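Local coordinates for protein serine protease inhibitor (PDB 3STO) that probably inhibits serine-type endopeptidases as a member of the serpin family in the blood fluke Schistosoma haematobium, at residues Ile52-Gly57 with Gln87-Leu92; Ile243-Leu248 with Arg252-Ile257; Cys383-Gln388 with Pro393-Lys398. All coordinates share one frame; numbering follows the deposited sequence.

Contact 1 (Ile52-Gly57 with Gln87-Leu92); sequences ILLGSG and QEMKSL
L54 and the selenomethionine M89 carry the apolar part of this helix-helix contact, their side chains crossing at about a right angle. The end of M89 does the closest touching: its methyl CE lies 3.4 Å from L54 CD2, while its CB and CG lie against L54 CG, both at 3.9 Å. M89 reaches this place because CG stands anti to the backbone N (chi1 178°) and the chain then bends at chi2 and chi3, turning the methyl back onto the leucine branch. I67 of helix 61-70 touches both side chains, which makes the apolar patch a three-helix junction. In the chain order of a serpin, helices 43-55, 61-70 and 82-101 match helices B, C and D of the helical part of the fold.

Close van der Waals approach at the glycine forms the second group: G55 has no side chain, and its CA comes to 4.2 Å from K90 CA. The aliphatic part of K90 borders the same spot, with CD 4.0 Å from G55 O, before the extended chain carries NZ away.

The polar bonds here lie within one segment or lead outside the pair. S56 N donates to I52 O at 2.8 Å, and G57, with a positive phi of 79°, takes the chain out of helical geometry. E88 ties helix 82-101 to the loop at K74-S75 by accepting hydrogen bonds from both backbone N atoms.

Contact 2 (Ile243-Leu248 with Arg252-Ile257); sequences IVSKPL and RFTFVI
S245 and T254 hold the tight centre of this pair of strands, their hydroxyls hydrogen-bonded at 2.7 Å between S245 OG and T254 OG1. Both side chains lie on the sheet face shared with V256, and there chi1 (-162° and -174°) turns the two hydroxyls toward each other. The flanking backbone pair is nearly as close: F255 N to K246 O is 2.8 Å and almost straight at hydrogen, and K246 N to F255 O is 2.9 Å. On the opposite face K246 runs extended as far as CE, then bends at chi4 (52°), and its NZ is hydrogen-bonded to S200 O and Q227 OE1.

Looseness is confined to two places. V244 N to I257 O is a weak bond of 3.3 Å, although the return bond, I257 N to V244 O, is sound at 3.1 Å. At P247 the backbones come close, its CA 4.0 Å from T254 CA, but the partly exposed ring adds little; proline, which has no N-H, fits this non-hydrogen-bonded position. L248 N to F253 O, at 3.0 Å, is the last bond before the turn. The alternation of hydrogen-bonded and non-hydrogen-bonded pairs, with the short connection between consecutive strands, makes this an antiparallel beta hairpin, matching strands 2 and 3 of serpin sheet B.

Contact 3 (Cys383-Gln388 with Pro393-Lys398); sequences CFIYDQ and PIMAAK
I385 O is approached by two successive N-H groups, the mark of a classic beta bulge: I394 N donates to it at 3.0 Å and M395 N weakly at 3.5 Å. Both I394 and M395 therefore face I385, and the register slips by one residue, pairing Y386 with P393 while I385 pairs with M395. Beyond the bulge C383 and A397 form a hydrogen-bonded pair, C383 N to A397 O 3.0 Å.

The side chain of I385 is divided between the two bulge residues. Its CG2 meets I394 CG1 at 3.9 Å, whereas CG1 lies 3.5 Å from M395 CE. The selenomethionine chain bends twice (chi2 -73°, chi3 -56°), folding its methyl back over the isoleucine. F194 of strand 186-197 touches I385 and I394 on this side.

On the other face F384 lies alongside P393, ring CD1 to P393 CB at 3.6 Å, and its CE1 touches A396 CB at 3.8 Å. M395 O sits near the plane of the phenyl ring, at its edge. L279 and L272, from helices 279-283 and 269-273, also touch F384, so the hairpin, matching strands 4 and 5 of serpin sheet B, lies between helices and strand 186-197.

D387 adds a charge at the turn end. Its CB rests 3.9 Å from I394 CG2, while OD1 forms a salt bridge with R252 NE and accepts from the N atoms of Q389 and L390. Mostly apolar side chains thus meet on both faces, and the buried carboxylate is probably stabilised as an anion by its several donors.

How the contacts relate
Along the chain from the N terminus, contact 1 comes first, closing a 29-residue loop that contains helix 61-70. Contact 2 closes the five-residue connection between strands 241-247 and 253-260, and contact 3 the four-residue one between strands 381-387 and 392-399. The three follow in series; none nests in or crosses another. Contacts 2 and 3 join in space despite their sequence separation: their centres are about 9 Å apart, and strands 253-260 and 381-387 are neighbours, with Y386 N 2.8 Å from T254 O, a probable hydrogen bond. Contact 1 belongs to the helical region, its centre about 25 Å from that of contact 3 and about 32 Å from that of contact 2.

Contact 1 (Ile52-Gly57 with Gln87-Leu92)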
loop_
_atom_site.group_PDB
_atom_site.type_symbol
_atom_site.label_atom_id
_atom_site.label_comp_id
_atom_site.label_asym_id
_atom_site.label_seq_id
_atom_site.Cartn_x
_atom_site.Cartn_y
_atom_site.Cartn_z
ATOM N N ILE A 52 13.557 -6.229 -4.305
ATOM C CA ILE A 52 14.844 -6.256 -3.636
ATOM C C ILE A 52 15.591 -7.605 -3.869
ATOM O O ILE A 52 16.803 -7.620 -4.103
ATOM C CB ILE A 52 14.699 -5.885 -2.168
ATOM C CG1 ILE A 52 15.971 -5.234 -1.658
ATOM C CG2 ILE A 52 14.294 -7.089 -1.324
ATOM C CD1 ILE A 52 15.753 -4.531 -0.351
ATOM N N LEU A 53 14.855 -8.718 -3.861
ATOM C CA LEU A 53 15.435 -10.051 -4.057
ATOM C C LEU A 53 16.085 -10.211 -5.429
ATOM O O LEU A 53 17.142 -10.800 -5.559
ATOM C CB LEU A 53 14.387 -11.135 -3.824
ATOM C CG LEU A 53 13.817 -11.123 -2.397
ATOM C CD1 LEU A 53 12.767 -12.189 -2.226
ATOM C CD2 LEU A 53 14.931 -11.317 -1.384
ATOM N N LEU A 54 15.464 -9.658 -6.449
ATOM C CA LEU A 54 16.052 -9.635 -7.775
ATOM C C LEU A 54 17.113 -8.527 -7.953
ATOM O O LEU A 54 18.109 -8.715 -8.649
ATOM C CB LEU A 54 14.941 -9.450 -8.817
ATOM C CG LEU A 54 15.391 -9.283 -10.253
ATOM C CD1 LEU A 54 16.223 -10.510 -10.671
ATOM C CD2 LEU A 54 14.201 -9.110 -11.137
ATOM N N GLY A 55 16.881 -7.357 -7.356
ATOM C CA GLY A 55 17.781 -6.234 -7.530
ATOM C C GLY A 55 19.091 -6.490 -6.811
ATOM O O GLY A 55 20.128 -5.994 -7.211
ATOM N N SER A 56 19.045 -7.288 -5.750
ATOM C CA SER A 56 20.221 -7.514 -4.928
ATOM C C SER A 56 21.098 -8.659 -5.404
ATOM O O SER A 56 22.113 -8.970 -4.758
ATOM C CB SER A 56 19.796 -7.810 -3.485
ATOM O OG SER A 56 19.250 -9.120 -3.368
ATOM N N GLY A 57 20.698 -9.318 -6.494
ATOM C CA GLY A 57 21.331 -10.575 -6.895
ATOM C C GLY A 57 20.891 -11.841 -6.142
ATOM O O GLY A 57 21.321 -12.946 -6.469
ATOM N N GLN A 87 20.059 -5.284 -12.868
ATOM C CA GLN A 87 20.343 -3.864 -12.990
ATOM C C GLN A 87 19.061 -3.051 -13.187
ATOM O O GLN A 87 18.843 -2.049 -12.514
ATOM C CB GLN A 87 21.316 -3.603 -14.154
ATOM C CG GLN A 87 22.019 -2.257 -14.038
ATOM C CD GLN A 87 22.536 -2.017 -12.618
ATOM O OE1 GLN A 87 23.451 -2.716 -12.152
ATOM N NE2 GLN A 87 21.926 -1.048 -11.908
ATOM N N GLU A 88 18.240 -3.482 -14.142
ATOM C CA GLU A 88 17.008 -2.789 -14.465
ATOM C C GLU A 88 16.053 -2.739 -13.260
ATOM O O GLU A 88 15.390 -1.727 -13.035
ATOM C CB GLU A 88 16.323 -3.436 -15.663
ATOM C CG GLU A 88 14.957 -2.812 -15.991
ATOM C CD GLU A 88 14.243 -3.530 -17.122
ATOM O OE1 GLU A 88 14.849 -4.444 -17.740
ATOM O OE2 GLU A 88 13.063 -3.201 -17.376
HETATM N N MSE A 89 16.037 -3.818 -12.477
HETATM C CA MSE A 89 15.158 -3.944 -11.319
HETATM C C MSE A 89 15.664 -3.058 -10.198
HETATM O O MSE A 89 14.893 -2.336 -9.589
HETATM C CB MSE A 89 15.059 -5.401 -10.847
HETATM C CG MSE A 89 14.189 -5.645 -9.611
HETATM SE SE MSE A 89 12.248 -5.284 -9.909
HETATM C CE MSE A 89 11.617 -7.020 -10.462
ATOM N N LYS A 90 16.956 -3.112 -9.934
ATOM C CA LYS A 90 17.561 -2.255 -8.933
ATOM C C LYS A 90 17.349 -0.775 -9.265
ATOM O O LYS A 90 17.070 0.045 -8.379
ATOM C CB LYS A 90 19.055 -2.542 -8.810
ATOM C CG LYS A 90 19.767 -1.573 -7.954
ATOM C CD LYS A 90 21.050 -2.158 -7.408
ATOM C CE LYS A 90 21.825 -1.095 -6.634
ATOM N NZ LYS A 90 23.148 -1.572 -6.125
ATOM N N SER A 91 17.462 -0.433 -10.542
ATOM C CA SER A 91 17.338 0.965 -10.931
ATOM C C SER A 91 15.903 1.496 -10.746
ATOM O O SER A 91 15.709 2.616 -10.276
ATOM C CB SER A 91 17.811 1.142 -12.368
ATOM O OG SER A 91 17.734 2.485 -12.774
ATOM N N LEU A 92 14.915 0.683 -11.123
ATOM C CA LEU A 92 13.495 0.996 -10.970
ATOM C C LEU A 92 13.143 1.198 -9.505
ATOM O O LEU A 92 12.640 2.253 -9.089
ATOM C CB LEU A 92 12.679 -0.146 -11.528
ATOM C CG LEU A 92 11.189 -0.220 -11.272
ATOM C CD1 LEU A 92 10.542 1.087 -11.669
ATOM C CD2 LEU A 92 10.647 -1.368 -12.111
#

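Contact 2 (Ile243-Leu248 with Arg252-Ile257)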
loop_
_atom_site.group_PDB
_atom_site.type_symbol
_atom_site.label_atom_id
_atom_site.label_comp_id
_atom_site.label_asym_id
_atom_site.label_seq_id
_atom_site.Cartn_x
_atom_site.Cartn_y
_atom_site.Cartn_z
ATOM N N ILE A 243 -16.563 11.795 -6.794
ATOM C CA ILE A 243 -15.237 11.786 -6.229
ATOM C C ILE A 243 -14.834 13.170 -5.742
ATOM O O ILE A 243 -15.131 14.157 -6.407
ATOM C CB ILE A 243 -14.213 11.298 -7.327
ATOM C CG1 ILE A 243 -14.526 9.868 -7.766
ATOM C CG2 ILE A 243 -12.748 11.426 -6.859
ATOM C CD1 ILE A 243 -13.565 9.318 -8.787
ATOM N N VAL A 244 -14.155 13.235 -4.595
ATOM C CA VAL A 244 -13.471 14.433 -4.159
ATOM C C VAL A 244 -12.030 14.097 -3.943
ATOM O O VAL A 244 -11.693 12.955 -3.657
ATOM C CB VAL A 244 -14.012 15.098 -2.812
ATOM C CG1 VAL A 244 -15.357 15.750 -3.033
ATOM C CG2 VAL A 244 -14.042 14.101 -1.656
ATOM N N SER A 245 -11.183 15.113 -4.076
ATOM C CA SER A 245 -9.753 14.991 -3.804
ATOM C C SER A 245 -9.399 16.003 -2.737
ATOM O O SER A 245 -9.627 17.189 -2.909
ATOM C CB SER A 245 -8.970 15.275 -5.059
ATOM O OG SER A 245 -7.685 14.758 -4.910
ATOM N N LYS A 246 -8.882 15.535 -1.615
ATOM C CA LYS A 246 -8.584 16.431 -0.521
ATOM C C LYS A 246 -7.081 16.384 -0.297
ATOM O O LYS A 246 -6.546 15.397 0.191
ATOM C CB LYS A 246 -9.319 16.030 0.749
ATOM C CG LYS A 246 -8.970 16.900 1.937
ATOM C CD LYS A 246 -9.860 16.629 3.156
ATOM C CE LYS A 246 -9.470 17.524 4.350
ATOM N NZ LYS A 246 -9.425 18.954 3.976
ATOM N N PRO A 247 -6.396 17.470 -0.648
ATOM C CA PRO A 247 -4.930 17.477 -0.631
ATOM C C PRO A 247 -4.317 17.382 0.766
ATOM O O PRO A 247 -4.817 17.904 1.764
ATOM C CB PRO A 247 -4.571 18.833 -1.274
ATOM C CG PRO A 247 -5.877 19.438 -1.755
ATOM C CD PRO A 247 -6.969 18.788 -0.964
ATOM N N LEU A 248 -3.178 16.715 0.822
ATOM C CA LEU A 248 -2.371 16.711 2.021
ATOM C C LEU A 248 -1.477 17.931 1.995
ATOM O O LEU A 248 -1.489 18.706 1.028
ATOM C CB LEU A 248 -1.605 15.385 2.163
ATOM C CG LEU A 248 -2.729 14.428 2.589
ATOM C CD1 LEU A 248 -2.802 13.221 1.740
ATOM C CD2 LEU A 248 -2.737 14.144 4.120
ATOM N N ARG A 252 1.728 17.057 -3.288
ATOM C CA ARG A 252 1.944 15.981 -4.245
ATOM C C ARG A 252 0.972 14.793 -3.937
ATOM O O ARG A 252 0.555 14.041 -4.813
ATOM C CB ARG A 252 3.413 15.531 -4.171
ATOM C CG ARG A 252 3.608 14.089 -4.589
ATOM C CD ARG A 252 5.061 13.740 -4.753
ATOM N NE ARG A 252 5.208 12.417 -5.354
ATOM C CZ ARG A 252 6.378 11.811 -5.532
ATOM N NH1 ARG A 252 7.497 12.409 -5.144
ATOM N NH2 ARG A 252 6.428 10.613 -6.091
ATOM N N PHE A 253 0.634 14.637 -2.670
ATOM C CA PHE A 253 -0.260 13.592 -2.233
ATOM C C PHE A 253 -1.648 14.158 -1.914
ATOM O O PHE A 253 -1.778 15.245 -1.339
ATOM C CB PHE A 253 0.346 12.890 -1.012
ATOM C CG PHE A 253 1.707 12.325 -1.285
ATOM C CD1 PHE A 253 1.851 11.217 -2.134
ATOM C CD2 PHE A 253 2.852 12.901 -0.720
ATOM C CE1 PHE A 253 3.121 10.697 -2.415
ATOM C CE2 PHE A 253 4.088 12.388 -0.987
ATOM C CZ PHE A 253 4.229 11.291 -1.855
ATOM N N THR A 254 -2.679 13.407 -2.304
ATOM C CA THR A 254 -4.060 13.784 -2.027
ATOM C C THR A 254 -4.885 12.571 -1.611
ATOM O O THR A 254 -4.567 11.438 -1.975
ATOM C CB THR A 254 -4.689 14.505 -3.231
ATOM O OG1 THR A 254 -5.977 14.962 -2.868
ATOM C CG2 THR A 254 -4.810 13.597 -4.443
ATOM N N PHE A 255 -5.903 12.802 -0.788
ATOM C CA PHE A 255 -6.786 11.736 -0.357
ATOM C C PHE A 255 -8.007 11.741 -1.239
ATOM O O PHE A 255 -8.743 12.709 -1.236
ATOM C CB PHE A 255 -7.196 11.959 1.081
ATOM C CG PHE A 255 -7.978 10.838 1.672
ATOM C CD1 PHE A 255 -7.389 9.578 1.863
ATOM C CD2 PHE A 255 -9.265 11.058 2.139
ATOM C CE1 PHE A 255 -8.109 8.514 2.474
ATOM C CE2 PHE A 255 -10.003 10.013 2.740
ATOM C CZ PHE A 255 -9.406 8.735 2.903
ATOM N N VAL A 256 -8.184 10.682 -2.025
ATOM C CA VAL A 256 -9.267 10.578 -2.983
ATOM C C VAL A 256 -10.359 9.676 -2.410
ATOM O O VAL A 256 -10.072 8.547 -2.034
ATOM C CB VAL A 256 -8.747 10.055 -4.327
ATOM C CG1 VAL A 256 -9.915 9.792 -5.319
ATOM C CG2 VAL A 256 -7.715 11.056 -4.910
ATOM N N ILE A 257 -11.588 10.199 -2.303
ATOM C CA ILE A 257 -12.740 9.419 -1.852
ATOM C C ILE A 257 -13.653 9.147 -3.012
ATOM O O ILE A 257 -13.958 10.031 -3.807
ATOM C CB ILE A 257 -13.507 10.096 -0.713
ATOM C CG1 ILE A 257 -12.518 10.588 0.363
ATOM C CG2 ILE A 257 -14.597 9.161 -0.114
ATOM C CD1 ILE A 257 -13.010 11.843 1.081
#

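Contact 3 (Cys383-Gln388 with Pro393-Lys398)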
loop_
_atom_site.group_PDB
_atom_site.type_symbol
_atom_site.label_atom_id
_atom_site.label_comp_id
_atom_site.label_asym_id
_atom_site.label_seq_id
_atom_site.Cartn_x
_atom_site.Cartn_y
_atom_site.Cartn_z
ATOM N N CYS A 383 -11.340 4.580 -1.086
ATOM C CA CYS A 383 -10.467 5.730 -1.003
ATOM C C CYS A 383 -9.006 5.391 -1.339
ATOM O O CYS A 383 -8.598 4.219 -1.322
ATOM C CB CYS A 383 -10.601 6.417 0.351
ATOM S SG CYS A 383 -10.095 5.392 1.692
ATOM N N PHE A 384 -8.234 6.427 -1.666
ATOM C CA PHE A 384 -6.853 6.261 -2.075
ATOM C C PHE A 384 -5.998 7.360 -1.499
ATOM O O PHE A 384 -6.475 8.472 -1.297
ATOM C CB PHE A 384 -6.761 6.385 -3.576
ATOM C CG PHE A 384 -7.612 5.399 -4.338
ATOM C CD1 PHE A 384 -7.100 4.127 -4.676
ATOM C CD2 PHE A 384 -8.865 5.757 -4.780
ATOM C CE1 PHE A 384 -7.827 3.231 -5.418
ATOM C CE2 PHE A 384 -9.639 4.860 -5.526
ATOM C CZ PHE A 384 -9.112 3.595 -5.855
ATOM N N ILE A 385 -4.739 7.055 -1.200
ATOM C CA ILE A 385 -3.761 8.125 -1.158
ATOM C C ILE A 385 -3.191 8.163 -2.566
ATOM O O ILE A 385 -2.635 7.184 -3.030
ATOM C CB ILE A 385 -2.693 7.871 -0.156
ATOM C CG1 ILE A 385 -3.308 7.829 1.236
ATOM C CG2 ILE A 385 -1.565 8.914 -0.312
ATOM C CD1 ILE A 385 -2.356 7.330 2.303
ATOM N N TYR A 386 -3.416 9.255 -3.281
ATOM C CA TYR A 386 -3.068 9.319 -4.690
ATOM C C TYR A 386 -1.802 10.158 -4.838
ATOM O O TYR A 386 -1.678 11.209 -4.205
ATOM C CB TYR A 386 -4.235 9.942 -5.478
ATOM C CG TYR A 386 -3.994 10.175 -6.954
ATOM C CD1 TYR A 386 -3.925 9.115 -7.846
ATOM C CD2 TYR A 386 -3.838 11.463 -7.460
ATOM C CE1 TYR A 386 -3.714 9.318 -9.197
ATOM C CE2 TYR A 386 -3.619 11.682 -8.816
ATOM C CZ TYR A 386 -3.550 10.595 -9.685
ATOM O OH TYR A 386 -3.343 10.787 -11.042
ATOM N N ASP A 387 -0.871 9.680 -5.670
ATOM C CA ASP A 387 0.400 10.370 -5.929
ATOM C C ASP A 387 0.349 11.155 -7.242
ATOM O O ASP A 387 0.198 10.569 -8.314
ATOM C CB ASP A 387 1.538 9.365 -5.943
ATOM C CG ASP A 387 2.909 10.025 -6.043
ATOM O OD1 ASP A 387 3.067 11.071 -6.728
ATOM O OD2 ASP A 387 3.842 9.471 -5.440
ATOM N N GLN A 388 0.474 12.483 -7.165
ATOM C CA GLN A 388 0.164 13.333 -8.323
ATOM C C GLN A 388 1.305 13.389 -9.296
ATOM O O GLN A 388 1.145 13.785 -10.445
ATOM C CB GLN A 388 -0.263 14.748 -7.911
ATOM C CG GLN A 388 -1.424 14.742 -6.956
ATOM C CD GLN A 388 -2.528 15.681 -7.368
ATOM O OE1 GLN A 388 -3.090 15.587 -8.479
ATOM N NE2 GLN A 388 -2.848 16.603 -6.484
ATOM N N PRO A 393 -2.235 5.480 -7.380
ATOM C CA PRO A 393 -2.408 5.398 -5.932
ATOM C C PRO A 393 -1.260 4.638 -5.292
ATOM O O PRO A 393 -0.787 3.614 -5.789
ATOM C CB PRO A 393 -3.715 4.612 -5.785
ATOM C CG PRO A 393 -3.737 3.717 -7.015
ATOM C CD PRO A 393 -3.131 4.566 -8.121
ATOM N N ILE A 394 -0.788 5.159 -4.182
ATOM C CA ILE A 394 0.182 4.417 -3.425
ATOM C C ILE A 394 -0.461 3.678 -2.253
ATOM O O ILE A 394 0.169 2.854 -1.614
ATOM C CB ILE A 394 1.340 5.310 -2.967
ATOM C CG1 ILE A 394 0.835 6.422 -2.075
ATOM C CG2 ILE A 394 2.109 5.882 -4.196
ATOM C CD1 ILE A 394 1.959 7.056 -1.317
HETATM N N MSE A 395 -1.726 3.967 -1.993
HETATM C CA MSE A 395 -2.499 3.247 -0.993
HETATM C C MSE A 395 -3.922 3.150 -1.577
HETATM O O MSE A 395 -4.465 4.130 -2.093
HETATM C CB MSE A 395 -2.419 3.972 0.346
HETATM C CG MSE A 395 -3.111 3.328 1.542
HETATM SE SE MSE A 395 -5.079 3.373 1.638
HETATM C CE MSE A 395 -5.667 5.249 1.514
ATOM N N ALA A 396 -4.481 1.943 -1.556
ATOM C CA ALA A 396 -5.837 1.656 -2.014
ATOM C C ALA A 396 -6.601 0.980 -0.866
ATOM O O ALA A 396 -6.072 0.133 -0.157
ATOM C CB ALA A 396 -5.826 0.749 -3.290
ATOM N N ALA A 397 -7.835 1.393 -0.670
ATOM C CA ALA A 397 -8.612 0.968 0.471
ATOM C C ALA A 397 -10.092 0.915 0.138
ATOM O O ALA A 397 -10.618 1.744 -0.598
ATOM C CB ALA A 397 -8.380 1.894 1.679
ATOM N N LYS A 398 -10.762 -0.072 0.706
ATOM C CA LYS A 398 -12.206 -0.076 0.731
ATOM C C LYS A 398 -12.663 -0.028 2.206
ATOM O O LYS A 398 -12.251 -0.847 3.045
ATOM C CB LYS A 398 -12.757 -1.302 0.012
ATOM C CG LYS A 398 -14.276 -1.407 0.103
ATOM C CD LYS A 398 -14.801 -2.616 -0.634
ATOM C CE LYS A 398 -14.415 -3.902 0.063
ATOM N NZ LYS A 398 -15.371 -4.987 -0.291
#